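Local coordinates for hypothetical protein (Ruminococcus gnavus, PDB 4QAN) that is of unknown function but has a cystatin-like fold, belongs as a divergent member to the NTF2-like superfamily and can bind magnesium, at residues A[6-18]-A[205-217]. Residues are numbered along the deposited sequence; the frame is centred on the assembly and turned at random. Where two conformers were deposited one is given.
Sequences SEVLNVTESLQKE and LTGANYFQAMPIS
Leu15 lies over one face of the Tyr210 ring: its CD2 is 3.9 Å from the ring centroid and 21° off the normal, which meets the criteria for a CH-pi contact. Leu15 CD2 also reaches Ala208 CB at 3.8 Å. The Tyr210 OH is hydrogen-bonded to Thr252, which also bonds Thr12 OG1. Farther along, Asn10 N donates to Gln212 O at 2.8 Å. Met214 N donates in turn to Val8 O, also at 2.8 Å. This reciprocal pattern defines a single antiparallel beta bridge, with Leu9 and Ala213 as its non-hydrogen-bonded pair. It ties the loop after helix 2-6 to the connection between strand 187-188, part of one sheet of this cystatin-like protein, and helix 221-234, which precedes the other. Water 1 extends the link, donating to Asn10 O and accepting from Gln212 N. Water 2 accepts from Asn10 ND2 (2.9 Å) and donates to Ala213 O. In one of its two conformers, the Gln212 side chain runs beside that of Asn10, the amide planes 82° apart, and its NE2 reaches water 2 only weakly while bonding Ser249. Leu9 CD2 approaches Phe211 CB at 4.0 Å.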
ATOM      1  N   SER A   6      -4.316  11.239 -13.515  1.00 73.37           N
ATOM      2  CA  SER A   6      -3.817  12.522 -13.032  1.00 79.61           C
ATOM      3  C   SER A   6      -4.893  13.383 -12.332  1.00 79.26           C
ATOM      4  O   SER A   6      -4.677  13.877 -11.224  1.00 83.24           O
ATOM      5  CB  SER A   6      -3.185  13.291 -14.205  1.00 79.11           C
ATOM      6  OG  SER A   6      -2.757  14.583 -13.819  1.00 83.11           O
ATOM      7  N   GLU A   7      -6.052  13.543 -12.966  1.00 76.41           N
ATOM      8  CA  GLU A   7      -7.087  14.480 -12.477  1.00 77.23           C
ATOM      9  C   GLU A   7      -7.939  13.960 -11.302  1.00 64.63           C
ATOM     10  O   GLU A   7      -8.862  14.640 -10.842  1.00 71.61           O
ATOM     11  CB  GLU A   7      -7.981  14.956 -13.643  1.00 79.14           C
ATOM     12  CG  GLU A   7      -8.697  13.863 -14.433  1.00 75.05           C
ATOM     13  CD  GLU A   7      -9.140  14.332 -15.808  1.00 74.11           C
ATOM     14  OE1 GLU A   7      -9.542  15.507 -15.947  1.00 81.52           O
ATOM     15  OE2 GLU A   7      -9.088  13.528 -16.756  1.00 74.96           O
ATOM     16  N   VAL A   8      -7.627  12.761 -10.822  1.00 54.56           N
ATOM     17  CA  VAL A   8      -8.296  12.201  -9.654  1.00 49.07           C
ATOM     18  C   VAL A   8      -7.405  12.303  -8.414  1.00 42.82           C
ATOM     19  O   VAL A   8      -7.653  11.645  -7.414  1.00 40.00           O
ATOM     20  CB  VAL A   8      -8.761  10.748  -9.907  1.00 50.63           C
ATOM     21  CG1 VAL A   8      -9.698  10.706 -11.104  1.00 55.30           C
ATOM     22  CG2 VAL A   8      -7.592   9.797 -10.126  1.00 44.89           C
ATOM     23  N   LEU A   9      -6.392  13.166  -8.490  1.00 41.06           N
ATOM     24  CA  LEU A   9      -5.449  13.384  -7.408  1.00 41.28           C
ATOM     25  C   LEU A   9      -5.767  14.619  -6.575  1.00 39.72           C
ATOM     26  O   LEU A   9      -6.038  15.696  -7.101  1.00 39.88           O
ATOM     27  CB  LEU A   9      -4.024  13.533  -7.956  1.00 43.29           C
ATOM     28  CG  LEU A   9      -3.393  12.301  -8.608  1.00 46.10           C
ATOM     29  CD1 LEU A   9      -1.895  12.528  -8.777  1.00 48.37           C
ATOM     30  CD2 LEU A   9      -3.653  11.035  -7.792  1.00 47.66           C
ATOM     31  N   ASN A  10      -5.695  14.440  -5.260  1.00 39.06           N
ATOM     32  CA  ASN A  10      -5.793  15.525  -4.312  1.00 37.20           C
ATOM     33  C   ASN A  10      -4.375  15.993  -4.067  1.00 37.30           C
ATOM     34  O   ASN A  10      -3.615  15.354  -3.329  1.00 36.61           O
ATOM     35  CB  ASN A  10      -6.441  15.022  -3.022  1.00 38.83           C
ATOM     36  CG  ASN A  10      -6.650  16.115  -1.996  1.00 42.34           C
ATOM     37  OD1 ASN A  10      -6.183  17.235  -2.159  1.00 40.56           O
ATOM     38  ND2 ASN A  10      -7.349  15.779  -0.910  1.00 45.68           N
ATOM     39  N   VAL A  11      -4.002  17.084  -4.722  1.00 36.98           N
ATOM     40  CA  VAL A  11      -2.699  17.685  -4.495  1.00 38.15           C
ATOM     41  C   VAL A  11      -2.848  18.474  -3.198  1.00 40.58           C
ATOM     42  O   VAL A  11      -3.225  19.641  -3.203  1.00 39.73           O
ATOM     43  CB  VAL A  11      -2.245  18.593  -5.661  1.00 39.56           C
ATOM     44  CG1 VAL A  11      -0.784  19.010  -5.472  1.00 38.56           C
ATOM     45  CG2 VAL A  11      -2.407  17.878  -6.996  1.00 39.68           C
ATOM     46  N   THR A  12      -2.587  17.803  -2.082  1.00 42.26           N
ATOM     47  CA  THR A  12      -2.805  18.380  -0.757  1.00 41.00           C
ATOM     48  C   THR A  12      -1.849  19.549  -0.540  1.00 43.48           C
ATOM     49  O   THR A  12      -0.893  19.706  -1.298  1.00 47.90           O
ATOM     50  CB  THR A  12      -2.559  17.338   0.349  1.00 37.99           C
ATOM     51  OG1 THR A  12      -1.179  16.967   0.361  1.00 36.65           O
ATOM     52  CG2 THR A  12      -3.397  16.097   0.141  1.00 38.16           C
ATOM     53  N   GLU A  13      -2.095  20.348   0.500  1.00 46.26           N
ATOM     54  CA  GLU A  13      -1.214  21.469   0.854  1.00 51.25           C
ATOM     55  C   GLU A  13       0.239  21.019   1.006  1.00 49.74           C
ATOM     56  O   GLU A  13       1.149  21.689   0.529  1.00 50.85           O
ATOM     57  CB  GLU A  13      -1.677  22.153   2.151  1.00 58.28           C
ATOM     58  CG  GLU A  13      -2.850  23.107   1.974  1.00 68.54           C
ATOM     59  CD  GLU A  13      -3.479  23.544   3.295  1.00 81.33           C
ATOM     60  OE1 GLU A  13      -2.814  23.459   4.357  1.00 74.79           O
ATOM     61  OE2 GLU A  13      -4.655  23.981   3.271  1.00 89.13           O
ATOM     62  N   SER A  14       0.461  19.887   1.668  1.00 46.32           N
ATOM     63  CA  SER A  14       1.827  19.384   1.826  1.00 46.81           C
ATOM     64  C   SER A  14       2.414  18.926   0.485  1.00 44.18           C
ATOM     65  O   SER A  14       3.579  19.180   0.191  1.00 43.70           O
ATOM     66  CB  SER A  14       1.879  18.253   2.845  1.00 43.64           C
ATOM     67  OG  SER A  14       1.486  18.725   4.113  1.00 43.73           O
ATOM     68  N   LEU A  15       1.605  18.269  -0.338  1.00 43.60           N
ATOM     69  CA  LEU A  15       2.086  17.858  -1.656  1.00 42.41           C
ATOM     70  C   LEU A  15       2.401  19.022  -2.576  1.00 42.95           C
ATOM     71  O   LEU A  15       3.200  18.865  -3.472  1.00 42.68           O
ATOM     72  CB  LEU A  15       1.107  16.919  -2.337  1.00 39.40           C
ATOM     73  CG  LEU A  15       1.234  15.504  -1.790  1.00 40.82           C
ATOM     74  CD1 LEU A  15      -0.016  14.714  -2.136  1.00 34.12           C
ATOM     75  CD2 LEU A  15       2.516  14.827  -2.290  1.00 39.41           C
ATOM     76  N   GLN A  16       1.778  20.177  -2.357  1.00 47.72           N
ATOM     77  CA  GLN A  16       2.132  21.401  -3.095  1.00 51.16           C
ATOM     78  C   GLN A  16       3.453  22.019  -2.651  1.00 51.10           C
ATOM     79  O   GLN A  16       3.961  22.907  -3.338  1.00 54.21           O
ATOM     80  CB  GLN A  16       1.050  22.476  -2.935  1.00 53.15           C
ATOM     81  CG  GLN A  16      -0.302  22.102  -3.497  1.00 54.65           C
ATOM     82  CD  GLN A  16      -1.402  23.010  -2.982  1.00 58.04           C
ATOM     83  OE1 GLN A  16      -1.224  24.223  -2.899  1.00 51.16           O
ATOM     84  NE2 GLN A  16      -2.554  22.423  -2.632  1.00 55.53           N
ATOM     85  N   LYS A  17       3.986  21.602  -1.500  1.00 50.70           N
ATOM     86  CA  LYS A  17       5.233  22.193  -0.975  1.00 54.43           C
ATOM     87  C   LYS A  17       6.437  21.782  -1.802  1.00 53.43           C
ATOM     88  O   LYS A  17       6.514  20.649  -2.257  1.00 49.38           O
ATOM     89  CB  LYS A  17       5.485  21.784   0.482  1.00 58.74           C
ATOM     90  CG  LYS A  17       4.582  22.445   1.505  1.00 60.19           C
ATOM     91  CD  LYS A  17       4.817  21.858   2.885  1.00 62.27           C
ATOM     92  CE  LYS A  17       4.076  22.647   3.952  1.00 68.26           C
ATOM     93  NZ  LYS A  17       4.035  21.909   5.243  1.00 74.02           N
ATOM     94  N   GLU A  18       7.381  22.707  -1.963  1.00 58.89           N
ATOM     95  CA  GLU A  18       8.596  22.493  -2.749  1.00 60.35           C
ATOM     96  C   GLU A  18       9.594  21.568  -2.030  1.00 61.75           C
ATOM     97  O   GLU A  18       9.772  21.666  -0.813  1.00 60.43           O
ATOM     98  CB  GLU A  18       9.274  23.850  -3.016  1.00 64.73           C
ATOM     99  CG  GLU A  18      10.089  23.920  -4.298  1.00 69.22           C
ATOM    100  CD  GLU A  18       9.257  23.669  -5.552  1.00 69.74           C
ATOM    101  OE1 GLU A  18       8.089  24.124  -5.632  1.00 64.03           O
ATOM    102  OE2 GLU A  18       9.780  23.009  -6.473  1.00 69.52           O
ATOM    103  N   LEU A 205      12.453  19.425   2.369  1.00 52.36           N
ATOM    104  CA  LEU A 205      11.877  18.163   1.933  1.00 49.00           C
ATOM    105  C   LEU A 205      12.631  17.689   0.701  1.00 48.01           C
ATOM    106  O   LEU A 205      13.303  18.468   0.025  1.00 51.40           O
ATOM    107  CB  LEU A 205      10.398  18.328   1.579  1.00 45.69           C
ATOM    108  CG  LEU A 205       9.590  19.265   2.465  1.00 45.99           C
ATOM    109  CD1 LEU A 205       8.152  19.297   1.974  1.00 46.69           C
ATOM    110  CD2 LEU A 205       9.676  18.833   3.919  1.00 46.79           C
ATOM    111  N   THR A 206      12.533  16.399   0.436  1.00 44.65           N
ATOM    112  CA  THR A 206      12.979  15.816  -0.808  1.00 45.21           C
ATOM    113  C   THR A 206      11.703  15.460  -1.592  1.00 46.15           C
ATOM    114  O   THR A 206      10.597  15.820  -1.187  1.00 48.83           O
ATOM    115  CB  THR A 206      13.891  14.594  -0.556  1.00 44.86           C
ATOM    116  OG1 THR A 206      14.690  14.324  -1.718  1.00 43.43           O
ATOM    117  CG2 THR A 206      13.055  13.331  -0.169  1.00 40.67           C
ATOM    118  N   GLY A 207      11.847  14.763  -2.708  1.00 45.01           N
ATOM    119  CA  GLY A 207      10.773  14.681  -3.676  1.00 43.71           C
ATOM    120  C   GLY A 207       9.505  14.018  -3.191  1.00 43.85           C
ATOM    121  O   GLY A 207       9.550  13.107  -2.367  1.00 46.18           O
ATOM    122  N   ALA A 208       8.370  14.476  -3.723  1.00 41.96           N
ATOM    123  CA  ALA A 208       7.079  13.891  -3.420  1.00 38.98           C
ATOM    124  C   ALA A 208       7.008  12.502  -4.044  1.00 36.33           C
ATOM    125  O   ALA A 208       7.433  12.312  -5.169  1.00 38.54           O
ATOM    126  CB  ALA A 208       5.960  14.770  -3.949  1.00 38.07           C
ATOM    127  N   ASN A 209       6.459  11.538  -3.314  1.00 35.25           N
ATOM    128  CA  ASN A 209       6.455  10.154  -3.771  1.00 32.98           C
ATOM    129  C   ASN A 209       5.272   9.353  -3.287  1.00 32.78           C
ATOM    130  O   ASN A 209       5.378   8.140  -3.130  1.00 32.42           O
ATOM    131  CB  ASN A 209       7.728   9.481  -3.271  1.00 33.06           C
ATOM    132  CG  ASN A 209       7.813   9.475  -1.760  1.00 31.91           C
ATOM    133  OD1 ASN A 209       7.136  10.260  -1.088  1.00 30.55           O
ATOM    134  ND2 ASN A 209       8.622   8.582  -1.217  1.00 33.55           N
ATOM    135  N   TYR A 210       4.164  10.034  -3.009  1.00 35.26           N
ATOM    136  CA  TYR A 210       2.913   9.384  -2.621  1.00 30.65           C
ATOM    137  C   TYR A 210       1.743  10.164  -3.209  1.00 29.71           C
ATOM    138  O   TYR A 210       1.918  11.288  -3.659  1.00 32.60           O
ATOM    139  CB  TYR A 210       2.812   9.312  -1.094  1.00 32.68           C
ATOM    140  CG  TYR A 210       2.703  10.647  -0.373  1.00 31.82           C
ATOM    141  CD1 TYR A 210       3.827  11.395  -0.068  1.00 34.25           C
ATOM    142  CD2 TYR A 210       1.470  11.150   0.008  1.00 30.93           C
ATOM    143  CE1 TYR A 210       3.726  12.617   0.595  1.00 33.92           C
ATOM    144  CE2 TYR A 210       1.354  12.364   0.659  1.00 32.03           C
ATOM    145  CZ  TYR A 210       2.489  13.094   0.943  1.00 34.10           C
ATOM    146  OH  TYR A 210       2.365  14.279   1.597  1.00 31.41           O
ATOM    147  N   PHE A 211       0.547   9.584  -3.193  1.00 30.07           N
ATOM    148  CA  PHE A 211      -0.628  10.271  -3.688  1.00 29.68           C
ATOM    149  C   PHE A 211      -1.819  10.030  -2.766  1.00 30.69           C
ATOM    150  O   PHE A 211      -1.876   9.012  -2.061  1.00 30.03           O
ATOM    151  CB  PHE A 211      -0.955   9.791  -5.109  1.00 29.95           C
ATOM    152  CG  PHE A 211      -1.476   8.391  -5.161  1.00 29.42           C
ATOM    153  CD1 PHE A 211      -0.610   7.321  -5.274  1.00 29.84           C
ATOM    154  CD2 PHE A 211      -2.834   8.142  -5.071  1.00 32.38           C
ATOM    155  CE1 PHE A 211      -1.093   6.023  -5.305  1.00 31.51           C
ATOM    156  CE2 PHE A 211      -3.319   6.854  -5.114  1.00 32.98           C
ATOM    157  CZ  PHE A 211      -2.444   5.788  -5.219  1.00 30.50           C
ATOM    158  N   GLN A 212      -2.738  10.997  -2.775  1.00 30.06           N
ATOM    159  CA  GLN A 212      -4.022  10.898  -2.077  0.60 33.12           C
ATOM    160  C   GLN A 212      -5.103  11.114  -3.160  1.00 33.39           C
ATOM    161  O   GLN A 212      -5.180  12.180  -3.762  1.00 34.36           O
ATOM    162  CB  GLN A 212      -4.117  11.945  -0.930  0.60 32.91           C
ATOM    163  CG  GLN A 212      -5.169  11.637   0.151  0.60 32.12           C
ATOM    164  CD  GLN A 212      -5.102  12.552   1.385  0.60 32.55           C
ATOM    165  OE1 GLN A 212      -4.105  12.580   2.106  0.60 31.21           O
ATOM    166  NE2 GLN A 212      -6.184  13.292   1.638  0.60 32.66           N
ATOM    167  N   ALA A 213      -5.906  10.089  -3.433  1.00 33.45           N
ATOM    168  CA  ALA A 213      -6.939  10.211  -4.455  1.00 32.06           C
ATOM    169  C   ALA A 213      -8.056  11.109  -3.914  1.00 32.78           C
ATOM    170  O   ALA A 213      -8.225  11.214  -2.697  1.00 34.42           O
ATOM    171  CB  ALA A 213      -7.468   8.845  -4.829  1.00 31.33           C
HETATM  172  N   MSE A 214      -8.755  11.791  -4.820  1.00 34.15           N
HETATM  173  CA  MSE A 214      -9.901  12.609  -4.447  0.50 37.18           C
HETATM  174  C   MSE A 214     -11.151  11.787  -4.585  1.00 36.36           C
HETATM  175  O   MSE A 214     -11.161  10.789  -5.286  1.00 36.92           O
HETATM  176  CB  MSE A 214      -9.978  13.837  -5.338  0.50 41.82           C
HETATM  177  CG  MSE A 214     -10.533  13.521  -6.719  0.50 45.38           C
HETATM  178 SE   MSE A 214     -10.595  15.184  -7.759  0.38 51.38          SE
HETATM  179  CE  MSE A 214     -11.634  14.432  -9.257  0.50 53.66           C
ATOM    180  N   PRO A 215     -12.240  12.193  -3.909  1.00 36.62           N
ATOM    181  CA  PRO A 215     -13.492  11.482  -4.148  1.00 35.10           C
ATOM    182  C   PRO A 215     -13.999  11.668  -5.585  1.00 36.04           C
ATOM    183  O   PRO A 215     -13.941  12.770  -6.109  1.00 36.48           O
ATOM    184  CB  PRO A 215     -14.460  12.154  -3.169  1.00 35.47           C
ATOM    185  CG  PRO A 215     -13.584  12.634  -2.077  1.00 37.82           C
ATOM    186  CD  PRO A 215     -12.377  13.151  -2.801  1.00 38.52           C
ATOM    187  N   ILE A 216     -14.441  10.587  -6.224  1.00 35.19           N
ATOM    188  CA  ILE A 216     -15.267  10.693  -7.434  1.00 35.44           C
ATOM    189  C   ILE A 216     -16.475   9.788  -7.273  1.00 35.33           C
ATOM    190  O   ILE A 216     -16.415   8.774  -6.570  1.00 33.03           O
ATOM    191  CB  ILE A 216     -14.522  10.331  -8.740  1.00 36.91           C
ATOM    192  CG1 ILE A 216     -14.054   8.882  -8.724  1.00 41.56           C
ATOM    193  CG2 ILE A 216     -13.346  11.275  -8.976  1.00 36.16           C
ATOM    194  CD1 ILE A 216     -13.352   8.473 -10.005  1.00 47.02           C
ATOM    195  N   SER A 217     -17.560  10.152  -7.942  1.00 36.44           N
ATOM    196  CA  SER A 217     -18.824   9.458  -7.799  1.00 36.23           C
ATOM    197  C   SER A 217     -19.553   9.389  -9.139  1.00 34.43           C
ATOM    198  O   SER A 217     -19.138  10.002 -10.091  1.00 31.94           O
ATOM    199  CB  SER A 217     -19.680  10.202  -6.771  1.00 36.58           C
ATOM    200  OG  SER A 217     -20.022  11.503  -7.224  1.00 37.46           O
TER
HETATM  201  O   HOH W   1      -2.140  13.163  -4.589  1.00 41.03           O
HETATM  202  O   HOH W   2      -8.706  13.197  -0.613  1.00 41.24           O